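PDB 6SQX: peptide-binding protein from Photobacterium damsela subsp. piscicida, which cleaves the peptidoglycan of potentially competing bacteria as a secreted NlpC/P60 endopeptidase, probably with a cysteine-type mechanism. Local coordinates for residues A[26-31]-A[436-441]; A[172-177]-A[316-321]; A[231-236]-A[290-295]; A[235-240]-A[306-311]. All blocks are in the same frame, centred on the assembly; numbering follows the deposited sequence. Where two conformers were deposited one is given.

Contact 4 lies between the other three. Its centre is about 14 Å from that of contact 3, 17 Å from contact 1 and 18 Å from contact 2. Contacts 3 and 4 share T235 and V236. T437 of contact 1 probably forms backbone hydrogen bonds with G310 and M311 of contact 4. N321 of contact 2 probably accepts a bond from R237 of contact 4. Along the chain, contacts 2, 3 and 4 are nested inside the loop closed by contact 1. The oxidised C324, seen as cysteinesulfonic acid, follows closely after 316-321, just before helix 326-334. NlpC/P60 enzymes of papain-like fold usually carry their cysteine nucleophile at such a position.

Contact 1: residues A[26-31]-A[436-441]; sequences IPIEIT and QTLITP. With EDO (1,2-ethanediol), chain O; EDO (1,2-ethanediol), chain K; EDO (1,2-ethanediol), chain R.
The CG-CD edge of P441 lies against one face of the E29 carboxylate. OE2 of E29 is 3.7 Å from CD of P441, and CG of P441 is close by. The two carboxylate oxygens are held elsewhere: OE1 bonds to Y405 OH and OE2 to the backbone N of G445. P441 ends strand 438-441, an outermost strand of the six-stranded antiparallel sheet in the NlpC/P60 part. The N-terminal segment 26-31 crosses this strand with its backbone turned about 65° from it, and no direct hydrogen bond joins the two.

I30 packs on residues 439-441 of the strand. Its chi1 of 59° places CG1 between the backbone N and the carbonyl carbon. CG1 therefore comes within 3.4 Å of I439 O, and CD1 reaches on to CG2 of I439 at 4.0 Å and to CD of P441. I412 and Y405 from neighbouring strands also touch I30. At the outer end, CD1 of I28 meets CD2 of L438 at 4.0 Å. The I28 side chain crosses that of Q436 at about a right angle, its CD1 near NE2 of Q436.

Bound ethanediol molecules line the outer side of 26-31. One of them accepts from T31 N and shares a hydrogen bond with T31 OG1. Water 1 bridges the two backbones: it accepts from E29 N at 3.0 Å and donates to I439 O at 3.0 Å.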
loop_
_atom_site.group_PDB
_atom_site.type_symbol
_atom_site.label_atom_id
_atom_site.label_comp_id
_atom_site.label_asym_id
_atom_site.label_seq_id
_atom_site.Cartn_x
_atom_site.Cartn_y
_atom_site.Cartn_z
ATOM N N ILE A 26 11.209 18.105 10.800
ATOM C CA ILE A 26 12.026 18.819 9.820
ATOM C C ILE A 26 11.131 19.483 8.780
ATOM O O ILE A 26 10.040 18.977 8.470
ATOM C CB ILE A 26 13.092 17.901 9.172
ATOM C CG1 ILE A 26 12.487 16.583 8.607
ATOM C CG2 ILE A 26 14.270 17.660 10.128
ATOM C CD1 ILE A 26 13.420 15.915 7.580
ATOM N N PRO A 27 11.588 20.587 8.198
ATOM C CA PRO A 27 10.785 21.295 7.192
ATOM C C PRO A 27 10.619 20.477 5.920
ATOM O O PRO A 27 11.437 19.600 5.608
ATOM C CB PRO A 27 11.631 22.540 6.890
ATOM C CG PRO A 27 12.428 22.771 8.129
ATOM C CD PRO A 27 12.785 21.351 8.614
ATOM N N ILE A 28 9.561 20.803 5.165
ATOM C CA ILE A 28 9.444 20.374 3.775
ATOM C C ILE A 28 10.545 21.053 2.972
ATOM O O ILE A 28 10.840 22.239 3.176
ATOM C CB ILE A 28 8.057 20.749 3.227
ATOM C CG1 ILE A 28 6.976 20.031 4.034
ATOM C CG2 ILE A 28 7.931 20.378 1.743
ATOM C CD1 ILE A 28 5.526 20.359 3.578
ATOM N N GLU A 29 11.193 20.314 2.069
ATOM C CA GLU A 29 12.407 20.814 1.420
ATOM C C GLU A 29 12.182 21.375 0.028
ATOM O O GLU A 29 12.686 22.459 -0.292
ATOM C CB GLU A 29 13.449 19.695 1.323
ATOM C CG GLU A 29 13.936 19.222 2.691
ATOM C CD GLU A 29 15.017 18.195 2.594
ATOM O OE1 GLU A 29 16.198 18.558 2.392
ATOM O OE2 GLU A 29 14.676 17.001 2.670
ATOM N N ILE A 30 11.445 20.675 -0.819
ATOM C CA ILE A 30 11.316 21.049 -2.221
ATOM C C ILE A 30 9.847 21.280 -2.596
ATOM O O ILE A 30 8.926 21.027 -1.819
ATOM C CB ILE A 30 12.018 20.058 -3.167
ATOM C CG1 ILE A 30 11.446 18.648 -3.016
ATOM C CG2 ILE A 30 13.506 20.096 -2.892
ATOM C CD1 ILE A 30 12.102 17.653 -3.971
ATOM N N THR A 31 9.646 21.781 -3.812
ATOM C CA THR A 31 8.309 22.194 -4.228
ATOM C C THR A 31 7.364 20.998 -4.308
ATOM O O THR A 31 7.679 19.997 -4.964
ATOM C CB THR A 31 8.414 22.861 -5.599
ATOM O OG1 THR A 31 9.238 24.023 -5.487
ATOM C CG2 THR A 31 7.061 23.312 -6.118
ATOM N N GLN A 436 4.167 12.373 6.311
ATOM C CA GLN A 436 3.174 12.666 5.277
ATOM C C GLN A 436 3.787 12.347 3.930
ATOM O O GLN A 436 5.017 12.380 3.782
ATOM C CB GLN A 436 2.686 14.136 5.276
ATOM C CG GLN A 436 3.811 15.159 5.182
ATOM C CD GLN A 436 3.324 16.595 5.025
ATOM O OE1 GLN A 436 2.592 16.902 4.090
ATOM N NE2 GLN A 436 3.744 17.472 5.931
ATOM N N THR A 437 2.928 12.046 2.951
ATOM C CA THR A 437 3.396 11.833 1.588
ATOM C C THR A 437 3.924 13.140 1.007
ATOM O O THR A 437 3.246 14.189 1.068
ATOM C CB THR A 437 2.250 11.280 0.712
ATOM O OG1 THR A 437 2.005 9.900 1.085
ATOM C CG2 THR A 437 2.542 11.315 -0.779
ATOM N N LEU A 438 5.100 13.082 0.391
ATOM C CA LEU A 438 5.748 14.255 -0.188
ATOM C C LEU A 438 6.579 13.864 -1.389
ATOM O O LEU A 438 6.953 12.688 -1.559
ATOM C CB LEU A 438 6.730 14.913 0.784
ATOM C CG LEU A 438 6.180 15.577 2.036
ATOM C CD1 LEU A 438 7.383 16.032 2.855
ATOM C CD2 LEU A 438 5.270 16.780 1.704
ATOM N N ILE A 439 6.910 14.854 -2.213
ATOM C CA ILE A 439 8.059 14.734 -3.119
ATOM C C ILE A 439 9.292 15.202 -2.355
ATOM O O ILE A 439 9.273 16.288 -1.776
ATOM C CB ILE A 439 7.868 15.564 -4.397
ATOM C CG1 ILE A 439 6.592 15.126 -5.126
ATOM C CG2 ILE A 439 9.101 15.435 -5.326
ATOM C CD1 ILE A 439 6.140 16.143 -6.162
ATOM N N THR A 440 10.331 14.371 -2.251
ATOM C CA THR A 440 11.490 14.727 -1.447
ATOM C C THR A 440 12.776 14.438 -2.210
ATOM O O THR A 440 12.792 13.615 -3.132
ATOM C CB THR A 440 11.540 13.930 -0.131
ATOM O OG1 THR A 440 11.819 12.552 -0.440
ATOM C CG2 THR A 440 10.265 13.978 0.630
ATOM N N PRO A 441 13.893 15.054 -1.814
ATOM C CA PRO A 441 15.206 14.516 -2.216
ATOM C C PRO A 441 15.282 13.052 -1.806
ATOM O O PRO A 441 14.661 12.634 -0.836
ATOM C CB PRO A 441 16.200 15.352 -1.399
ATOM C CG PRO A 441 15.439 16.686 -1.149
ATOM C CD PRO A 441 14.021 16.198 -0.883
HETATM C C1 EDO O . 13.523 22.393 -6.423
HETATM O O1 EDO O . 13.710 22.318 -7.831
HETATM C C2 EDO O . 12.044 22.395 -6.105
HETATM O O2 EDO O . 11.900 23.185 -4.966
HETATM C C1 EDO K . 12.822 24.678 2.711
HETATM O O1 EDO K . 13.531 24.538 1.471
HETATM C C2 EDO K . 13.755 24.237 3.831
HETATM O O2 EDO K . 15.007 24.919 3.659
HETATM C C1 EDO R . 8.881 24.534 -0.946
HETATM O O1 EDO R . 7.870 23.968 -0.105
HETATM C C2 EDO R . 10.104 24.704 -0.063
HETATM O O2 EDO R . 9.648 24.803 1.293
HETATM O O HOH W 1 10.660 17.845 0.376
#

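Contact 2: residues A[172-177]-A[316-321]; sequences PFDYIQ and GGMDFN. With EDO (1,2-ethanediol), chain P.
A type I turn from D174 to Q177, preceded by an inverse gamma turn at F173, brings Q177 CA within 5.1 Å of G316 CA. G316 and G317 both have positive phi angles.

Q177 makes the polar link. Its NE2 donates to G316 O at 2.8 Å, nearly straight at 165°. The acceptor lies in the plane of the Q177 amide, but NE2 stands above the carbonyl plane of G316. The chain of Q177 leaves with CG anti to its N and bends at chi2 (51°), which points NE2 at G316 O. OE1 at the other end takes NH1 of R152.

M318, which has two conformers, in one of them runs past P172, Q177 and D174. Its CB meets CB of P172 at 4.2 Å, SD lies 3.9 Å from CG of Q177, and CE rests 3.8 Å from CB of D174. D174 OD1 accepts from I176 N in an Asx turn and also from F160 N. Its OD2 forms a salt bridge with R152.

The contact joins the SH3b1 domain to the NlpC/P60 domain. Bonds at both ends of the Q177 amide fix its flip. R152 probably also offsets the charge of D174 in this buried place.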
loop_
_atom_site.group_PDB
_atom_site.type_symbol
_atom_site.label_atom_id
_atom_site.label_comp_id
_atom_site.label_asym_id
_atom_site.label_seq_id
_atom_site.Cartn_x
_atom_site.Cartn_y
_atom_site.Cartn_z
ATOM N N PRO A 172 1.466 5.767 14.253
ATOM C CA PRO A 172 0.468 4.836 13.689
ATOM C C PRO A 172 0.950 3.369 13.655
ATOM O O PRO A 172 0.333 2.554 12.943
ATOM C CB PRO A 172 0.305 5.351 12.237
ATOM C CG PRO A 172 1.752 5.824 11.841
ATOM C CD PRO A 172 2.207 6.483 13.180
ATOM N N PHE A 173 2.028 3.053 14.379
ATOM C CA PHE A 173 2.668 1.733 14.287
ATOM C C PHE A 173 1.969 0.689 15.167
ATOM O O PHE A 173 2.554 0.109 16.095
ATOM C CB PHE A 173 4.143 1.887 14.628
ATOM C CG PHE A 173 4.884 2.741 13.652
ATOM C CD1 PHE A 173 5.224 2.254 12.381
ATOM C CD2 PHE A 173 5.152 4.100 13.936
ATOM C CE1 PHE A 173 5.865 3.066 11.430
ATOM C CE2 PHE A 173 5.814 4.903 13.001
ATOM C CZ PHE A 173 6.150 4.394 11.739
ATOM N N ASP A 174 0.696 0.443 14.830
ATOM C CA ASP A 174 -0.062 -0.690 15.365
ATOM C C ASP A 174 0.284 -1.896 14.510
ATOM O O ASP A 174 -0.107 -1.962 13.353
ATOM C CB ASP A 174 -1.553 -0.358 15.238
ATOM C CG ASP A 174 -2.468 -1.551 15.540
ATOM O OD1 ASP A 174 -1.962 -2.623 15.963
ATOM O OD2 ASP A 174 -3.689 -1.414 15.354
ATOM N N TYR A 175 1.019 -2.855 15.084
ATOM C CA TYR A 175 1.539 -3.924 14.240
ATOM C C TYR A 175 0.474 -4.905 13.782
ATOM O O TYR A 175 0.758 -5.697 12.868
ATOM C CB TYR A 175 2.715 -4.617 14.953
ATOM C CG TYR A 175 3.892 -3.665 15.001
ATOM C CD1 TYR A 175 4.611 -3.353 13.837
ATOM C CD2 TYR A 175 4.204 -2.966 16.163
ATOM C CE1 TYR A 175 5.666 -2.409 13.874
ATOM C CE2 TYR A 175 5.250 -2.060 16.205
ATOM C CZ TYR A 175 5.962 -1.779 15.051
ATOM O OH TYR A 175 6.991 -0.856 15.086
ATOM N N ILE A 176 -0.737 -4.849 14.355
ATOM C CA ILE A 176 -1.857 -5.653 13.853
ATOM C C ILE A 176 -2.363 -5.127 12.521
ATOM O O ILE A 176 -3.017 -5.861 11.765
ATOM C CB ILE A 176 -3.006 -5.696 14.884
ATOM C CG1 ILE A 176 -2.497 -6.106 16.268
ATOM C CG2 ILE A 176 -4.147 -6.604 14.414
ATOM C CD1 ILE A 176 -1.815 -7.450 16.306
ATOM N N GLN A 177 -2.086 -3.859 12.201
ATOM C CA GLN A 177 -2.633 -3.236 11.007
ATOM C C GLN A 177 -1.825 -3.629 9.766
ATOM O O GLN A 177 -0.608 -3.388 9.710
ATOM C CB GLN A 177 -2.617 -1.720 11.208
ATOM C CG GLN A 177 -3.193 -0.939 9.967
ATOM C CD GLN A 177 -4.580 -1.484 9.509
ATOM O OE1 GLN A 177 -5.443 -1.830 10.366
ATOM N NE2 GLN A 177 -4.774 -1.606 8.174
ATOM N N GLY A 316 0.835 0.360 7.642
ATOM C CA GLY A 316 -0.136 -0.686 7.314
ATOM C C GLY A 316 -1.459 -0.188 6.740
ATOM O O GLY A 316 -2.433 -0.935 6.697
ATOM N N GLY A 317 -1.528 1.081 6.299
ATOM C CA GLY A 317 -2.809 1.634 5.877
ATOM C C GLY A 317 -3.673 2.118 7.025
ATOM O O GLY A 317 -4.880 2.339 6.824
ATOM N N MET A 318 -3.086 2.305 8.210
ATOM C CA MET A 318 -3.810 2.766 9.399
ATOM C C MET A 318 -4.715 3.954 9.091
ATOM O O MET A 318 -4.270 4.992 8.582
ATOM C CB MET A 318 -2.820 3.182 10.505
ATOM C CG MET A 318 -3.425 3.356 11.897
ATOM S SD MET A 318 -3.766 1.772 12.693
ATOM C CE MET A 318 -4.028 2.334 14.407
ATOM N N ASP A 319 -5.984 3.800 9.451
ATOM C CA ASP A 319 -6.982 4.863 9.296
ATOM C C ASP A 319 -7.143 5.296 7.847
ATOM O O ASP A 319 -7.618 6.424 7.579
ATOM C CB ASP A 319 -6.679 6.040 10.220
ATOM C CG ASP A 319 -6.947 5.691 11.682
ATOM O OD1 ASP A 319 -8.008 5.066 11.947
ATOM O OD2 ASP A 319 -6.127 6.021 12.584
ATOM N N PHE A 320 -6.825 4.399 6.896
ATOM C CA PHE A 320 -6.996 4.623 5.463
ATOM C C PHE A 320 -6.004 5.620 4.893
ATOM O O PHE A 320 -6.152 6.061 3.744
ATOM C CB PHE A 320 -8.453 4.905 5.077
ATOM C CG PHE A 320 -9.371 3.781 5.494
ATOM C CD1 PHE A 320 -9.372 2.596 4.784
ATOM C CD2 PHE A 320 -10.178 3.896 6.618
ATOM C CE1 PHE A 320 -10.226 1.530 5.151
ATOM C CE2 PHE A 320 -11.049 2.861 7.007
ATOM C CZ PHE A 320 -11.080 1.669 6.269
ATOM N N ASN A 321 -4.945 5.905 5.661
ATOM C CA ASN A 321 -3.793 6.660 5.165
ATOM C C ASN A 321 -2.668 5.681 4.822
ATOM O O ASN A 321 -2.392 4.763 5.602
ATOM C CB ASN A 321 -3.312 7.671 6.223
ATOM C CG ASN A 321 -4.333 8.765 6.470
ATOM O OD1 ASN A 321 -5.009 9.211 5.531
ATOM N ND2 ASN A 321 -4.486 9.147 7.733
HETATM C C1 EDO P . 8.767 0.687 11.827
HETATM O O1 EDO P . 8.254 -0.609 12.092
HETATM C C2 EDO P . 8.595 1.444 13.132
HETATM O O2 EDO P . 9.248 2.713 13.059
#

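Contact 3: residues A[231-236]-A[290-295]; sequences LVTPTV and TTWPMT
L231 and W292 lie side by side and point the same way, with CD1 of L231 4.1 Å from CE3 of the indole. T233 crosses W292 obliquely. CG2 of T233 sits at the ring edge, in the plane, 3.7 Å from CD1 of W292. The chi1 of W292 is 179°, so its CG stands anti to the backbone N and the indole is carried off toward F60 and helix 50-64. P293 CG lies over the centre of one indole face, and NE1 bonds to S333 O.

T235 and T290 meet at about a right angle through their methyl groups, CG2 to CG2 at 3.7 Å. The bent end of M294 closes this side, its CE 4.0 Å from CG2 of T235.

The backbones are paired beneath these side chains. T233 N bonds to T290 O and T290 N to T233 O, both at 2.9 Å. W292 N adds a straight bond to L231 O at 2.8 Å. Water 2 joins L231 N to W292 O.

V232 and T291 form a non-hydrogen-bonded pair next to the hydrogen-bonded pair T233 and T290. This is antiparallel pairing of the outermost strand 289-291 with 230-234. Its five-stranded sheet repeats the strand order of the SH3b1 sheet, consistent with a second SH3-like unit.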
loop_
_atom_site.group_PDB
_atom_site.type_symbol
_atom_site.label_atom_id
_atom_site.label_comp_id
_atom_site.label_asym_id
_atom_site.label_seq_id
_atom_site.Cartn_x
_atom_site.Cartn_y
_atom_site.Cartn_z
ATOM N N LEU A 231 -15.367 -0.074 -16.517
ATOM C CA LEU A 231 -14.911 0.192 -15.161
ATOM C C LEU A 231 -14.368 1.617 -15.055
ATOM O O LEU A 231 -13.796 2.162 -16.018
ATOM C CB LEU A 231 -13.809 -0.803 -14.765
ATOM C CG LEU A 231 -14.257 -2.265 -14.748
ATOM C CD1 LEU A 231 -13.039 -3.175 -14.498
ATOM C CD2 LEU A 231 -15.323 -2.520 -13.666
ATOM N N VAL A 232 -14.555 2.213 -13.871
ATOM C CA VAL A 232 -14.083 3.559 -13.615
ATOM C C VAL A 232 -13.280 3.559 -12.324
ATOM O O VAL A 232 -13.350 2.638 -11.503
ATOM C CB VAL A 232 -15.218 4.615 -13.535
ATOM C CG1 VAL A 232 -15.921 4.781 -14.877
ATOM C CG2 VAL A 232 -16.201 4.274 -12.400
ATOM N N THR A 233 -12.551 4.649 -12.110
ATOM C CA THR A 233 -11.716 4.787 -10.930
ATOM C C THR A 233 -11.750 6.255 -10.518
ATOM O O THR A 233 -11.851 7.136 -11.390
ATOM C CB THR A 233 -10.279 4.272 -11.213
ATOM O OG1 THR A 233 -9.546 4.097 -9.997
ATOM C CG2 THR A 233 -9.520 5.178 -12.218
ATOM N N PRO A 234 -11.700 6.550 -9.223
ATOM C CA PRO A 234 -11.858 7.960 -8.816
ATOM C C PRO A 234 -10.658 8.790 -9.228
ATOM O O PRO A 234 -9.523 8.308 -9.279
ATOM C CB PRO A 234 -11.934 7.886 -7.291
ATOM C CG PRO A 234 -12.490 6.454 -6.980
ATOM C CD PRO A 234 -11.777 5.614 -8.073
ATOM N N THR A 235 -10.901 10.085 -9.413
ATOM C CA THR A 235 -9.832 11.008 -9.794
ATOM C C THR A 235 -9.363 11.901 -8.652
ATOM O O THR A 235 -8.472 12.734 -8.878
ATOM C CB THR A 235 -10.244 11.854 -11.001
ATOM O OG1 THR A 235 -11.446 12.535 -10.665
ATOM C CG2 THR A 235 -10.506 10.943 -12.211
ATOM N N VAL A 236 -9.926 11.752 -7.443
ATOM C CA VAL A 236 -9.475 12.445 -6.238
ATOM C C VAL A 236 -9.369 11.410 -5.119
ATOM O O VAL A 236 -9.902 10.296 -5.227
ATOM C CB VAL A 236 -10.437 13.587 -5.817
ATOM C CG1 VAL A 236 -10.530 14.688 -6.914
ATOM C CG2 VAL A 236 -11.838 13.043 -5.451
ATOM N N THR A 290 -13.100 8.517 -13.649
ATOM C CA THR A 290 -12.762 8.423 -15.057
ATOM C C THR A 290 -12.644 6.957 -15.457
ATOM O O THR A 290 -12.416 6.093 -14.618
ATOM C CB THR A 290 -11.477 9.208 -15.381
ATOM O OG1 THR A 290 -11.389 9.449 -16.793
ATOM C CG2 THR A 290 -10.275 8.422 -14.953
ATOM N N THR A 291 -12.780 6.692 -16.756
ATOM C CA THR A 291 -12.661 5.314 -17.219
ATOM C C THR A 291 -11.306 4.735 -16.833
ATOM O O THR A 291 -10.263 5.378 -16.998
ATOM C CB THR A 291 -12.855 5.236 -18.742
ATOM O OG1 THR A 291 -14.171 5.697 -19.088
ATOM C CG2 THR A 291 -12.664 3.797 -19.255
ATOM N N TRP A 292 -11.326 3.512 -16.320
ATOM C CA TRP A 292 -10.139 2.807 -15.867
ATOM C C TRP A 292 -9.713 1.805 -16.939
ATOM O O TRP A 292 -10.572 1.216 -17.599
ATOM C CB TRP A 292 -10.481 2.072 -14.566
ATOM C CG TRP A 292 -9.334 1.295 -14.018
ATOM C CD1 TRP A 292 -8.408 1.728 -13.111
ATOM C CD2 TRP A 292 -8.999 -0.062 -14.325
ATOM N NE1 TRP A 292 -7.482 0.736 -12.870
ATOM C CE2 TRP A 292 -7.832 -0.373 -13.605
ATOM C CE3 TRP A 292 -9.557 -1.026 -15.171
ATOM C CZ2 TRP A 292 -7.233 -1.640 -13.664
ATOM C CZ3 TRP A 292 -8.934 -2.267 -15.266
ATOM C CH2 TRP A 292 -7.790 -2.561 -14.510
ATOM N N PRO A 293 -8.403 1.574 -17.172
ATOM C CA PRO A 293 -7.294 2.285 -16.517
ATOM C C PRO A 293 -7.120 3.706 -17.012
ATOM O O PRO A 293 -7.357 4.008 -18.190
ATOM C CB PRO A 293 -6.062 1.479 -16.928
ATOM C CG PRO A 293 -6.588 0.168 -17.432
ATOM C CD PRO A 293 -7.902 0.479 -18.039
ATOM N N MET A 294 -6.698 4.578 -16.099
ATOM C CA MET A 294 -6.417 5.945 -16.490
ATOM C C MET A 294 -5.228 5.953 -17.458
ATOM O O MET A 294 -4.288 5.164 -17.322
ATOM C CB MET A 294 -6.074 6.732 -15.231
ATOM C CG MET A 294 -5.689 8.165 -15.449
ATOM S SD MET A 294 -5.450 9.086 -13.891
ATOM C CE MET A 294 -7.103 9.124 -13.236
ATOM N N THR A 295 -5.251 6.865 -18.419
ATOM C CA THR A 295 -4.173 6.928 -19.388
ATOM C C THR A 295 -2.864 7.310 -18.699
ATOM O O THR A 295 -2.851 8.237 -17.873
ATOM C CB THR A 295 -4.528 7.985 -20.431
ATOM O OG1 THR A 295 -5.726 7.585 -21.109
ATOM C CG2 THR A 295 -3.422 8.135 -21.443
HETATM O O HOH W 2 -13.092 -0.015 -18.339
#

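Contact 4: residues A[235-240]-A[306-311]; sequences TVRKQD and NNYIGM
R237 is packed closely against M311 and Y308, while its link to the backbone O of N307 runs through a water. On the tight side M311 CG lies over one face of the R237 guanidinium, toward its rim, and is 3.5 Å from NH2. M311 SD is also 3.5 Å from NH2, and it comes within 3.8 Å of CD of R237. The extended start of the arginine (CG anti to the backbone N, chi1 -176°) carries its CD to the Y308 ring, 3.9 Å from CD1 of Y308. The bend at chi3 (70°) then turns the guanidinium over M311. The guanidinium and phenol planes stand 41° apart. NH2 also donates to OD1 of N321, which helps to fix the group. L327 and R330 of helix 326-334 pack on the same cluster.

The looser side is partly exposed. Water 3 lies at the edge of the guanidinium, in its plane. It accepts from R237 NE at 2.8 Å and donates to N307 O at 2.6 Å, so it bridges the arginine to the last turn of the helix. N307 ND2 approaches T235 O to 2.8 Å.

A type II turn from Y308 to M311 follows at the end of the helix, with G310 at its positive-phi position. The contact joins the link between strands 230-234 and 238-240 to the C-terminal end of helix 298-308 and the turn after it.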
loop_
_atom_site.group_PDB
_atom_site.type_symbol
_atom_site.label_atom_id
_atom_site.label_comp_id
_atom_site.label_asym_id
_atom_site.label_seq_id
_atom_site.Cartn_x
_atom_site.Cartn_y
_atom_site.Cartn_z
ATOM N N THR A 235 -10.901 10.085 -9.413
ATOM C CA THR A 235 -9.832 11.008 -9.794
ATOM C C THR A 235 -9.363 11.901 -8.652
ATOM O O THR A 235 -8.472 12.734 -8.878
ATOM C CB THR A 235 -10.244 11.854 -11.001
ATOM O OG1 THR A 235 -11.446 12.535 -10.665
ATOM C CG2 THR A 235 -10.506 10.943 -12.211
ATOM N N VAL A 236 -9.926 11.752 -7.443
ATOM C CA VAL A 236 -9.475 12.445 -6.238
ATOM C C VAL A 236 -9.369 11.410 -5.119
ATOM O O VAL A 236 -9.902 10.296 -5.227
ATOM C CB VAL A 236 -10.437 13.587 -5.817
ATOM C CG1 VAL A 236 -10.530 14.688 -6.914
ATOM C CG2 VAL A 236 -11.838 13.043 -5.451
ATOM N N ARG A 237 -8.665 11.772 -4.036
ATOM C CA ARG A 237 -8.352 10.762 -3.019
ATOM C C ARG A 237 -9.615 10.279 -2.310
ATOM O O ARG A 237 -9.835 9.071 -2.164
ATOM C CB ARG A 237 -7.283 11.245 -2.027
ATOM C CG ARG A 237 -6.912 10.128 -1.026
ATOM C CD ARG A 237 -5.630 10.370 -0.274
ATOM N NE ARG A 237 -5.674 11.455 0.706
ATOM C CZ ARG A 237 -5.792 11.300 2.034
ATOM N NH1 ARG A 237 -5.724 12.362 2.838
ATOM N NH2 ARG A 237 -5.984 10.109 2.586
ATOM N N LYS A 238 -10.437 11.203 -1.799
ATOM C CA LYS A 238 -11.647 10.843 -1.068
ATOM C C LYS A 238 -12.809 11.680 -1.554
ATOM O O LYS A 238 -12.639 12.866 -1.831
ATOM C CB LYS A 238 -11.528 11.144 0.422
ATOM C CG LYS A 238 -10.508 10.199 1.167
ATOM C CD LYS A 238 -10.348 10.653 2.570
ATOM C CE LYS A 238 -9.277 9.885 3.295
ATOM N NZ LYS A 238 -9.801 8.579 3.841
ATOM N N GLN A 239 -13.996 11.080 -1.617
ATOM C CA GLN A 239 -15.187 11.869 -1.901
ATOM C C GLN A 239 -16.376 11.160 -1.262
ATOM O O GLN A 239 -16.330 9.958 -0.993
ATOM C CB GLN A 239 -15.363 12.065 -3.400
ATOM C CG GLN A 239 -15.631 10.813 -4.122
ATOM C CD GLN A 239 -15.439 11.048 -5.643
ATOM O OE1 GLN A 239 -16.248 11.720 -6.281
ATOM N NE2 GLN A 239 -14.355 10.516 -6.215
ATOM N N ASP A 240 -17.444 11.919 -0.984
ATOM C CA ASP A 240 -18.626 11.377 -0.320
ATOM C C ASP A 240 -19.643 10.875 -1.344
ATOM O O ASP A 240 -19.960 11.576 -2.313
ATOM C CB ASP A 240 -19.272 12.491 0.498
ATOM C CG ASP A 240 -18.352 12.995 1.577
ATOM O OD1 ASP A 240 -17.699 12.145 2.211
ATOM O OD2 ASP A 240 -18.235 14.245 1.797
ATOM N N ASN A 306 -0.101 14.681 -7.101
ATOM C CA ASN A 306 -0.458 15.879 -6.351
ATOM C C ASN A 306 -1.613 15.617 -5.390
ATOM O O ASN A 306 -1.689 16.249 -4.325
ATOM C CB ASN A 306 -0.809 16.998 -7.337
ATOM C CG ASN A 306 0.438 17.673 -7.914
ATOM O OD1 ASN A 306 1.568 17.333 -7.510
ATOM N ND2 ASN A 306 0.258 18.606 -8.876
ATOM N N ASN A 307 -2.548 14.734 -5.763
ATOM C CA ASN A 307 -3.687 14.447 -4.891
ATOM C C ASN A 307 -3.292 13.700 -3.616
ATOM O O ASN A 307 -4.065 13.711 -2.639
ATOM C CB ASN A 307 -4.747 13.613 -5.606
ATOM C CG ASN A 307 -5.504 14.404 -6.662
ATOM O OD1 ASN A 307 -5.491 15.647 -6.677
ATOM N ND2 ASN A 307 -6.184 13.695 -7.530
ATOM N N TYR A 308 -2.133 13.021 -3.612
ATOM C CA TYR A 308 -1.695 12.295 -2.417
ATOM C C TYR A 308 -0.816 13.115 -1.490
ATOM O O TYR A 308 -0.678 12.752 -0.310
ATOM C CB TYR A 308 -0.919 10.994 -2.783
ATOM C CG TYR A 308 -1.806 9.953 -3.424
ATOM C CD1 TYR A 308 -2.782 9.287 -2.666
ATOM C CD2 TYR A 308 -1.649 9.613 -4.779
ATOM C CE1 TYR A 308 -3.620 8.351 -3.256
ATOM C CE2 TYR A 308 -2.496 8.667 -5.388
ATOM C CZ TYR A 308 -3.460 8.044 -4.619
ATOM O OH TYR A 308 -4.307 7.122 -5.203
ATOM N N ILE A 309 -0.191 14.181 -2.013
ATOM C CA ILE A 309 0.736 14.952 -1.200
ATOM C C ILE A 309 0.007 15.496 0.010
ATOM O O ILE A 309 -1.106 16.034 -0.104
ATOM C CB ILE A 309 1.380 16.071 -2.023
ATOM C CG1 ILE A 309 2.293 15.484 -3.137
ATOM C CG2 ILE A 309 2.111 17.061 -1.098
ATOM C CD1 ILE A 309 2.898 16.526 -4.118
ATOM N N GLY A 310 0.621 15.351 1.170
ATOM C CA GLY A 310 0.037 15.761 2.421
ATOM C C GLY A 310 -0.788 14.694 3.130
ATOM O O GLY A 310 -1.189 14.913 4.296
ATOM N N MET A 311 -1.054 13.530 2.488
ATOM C CA MET A 311 -1.733 12.462 3.211
ATOM C C MET A 311 -0.866 11.987 4.374
ATOM O O MET A 311 0.331 11.737 4.177
ATOM C CB MET A 311 -1.916 11.316 2.234
ATOM C CG MET A 311 -2.474 10.068 2.907
ATOM S SD MET A 311 -2.919 8.713 1.770
ATOM C CE MET A 311 -1.373 8.453 0.871
HETATM O O HOH W 3 -5.117 13.985 -0.307
#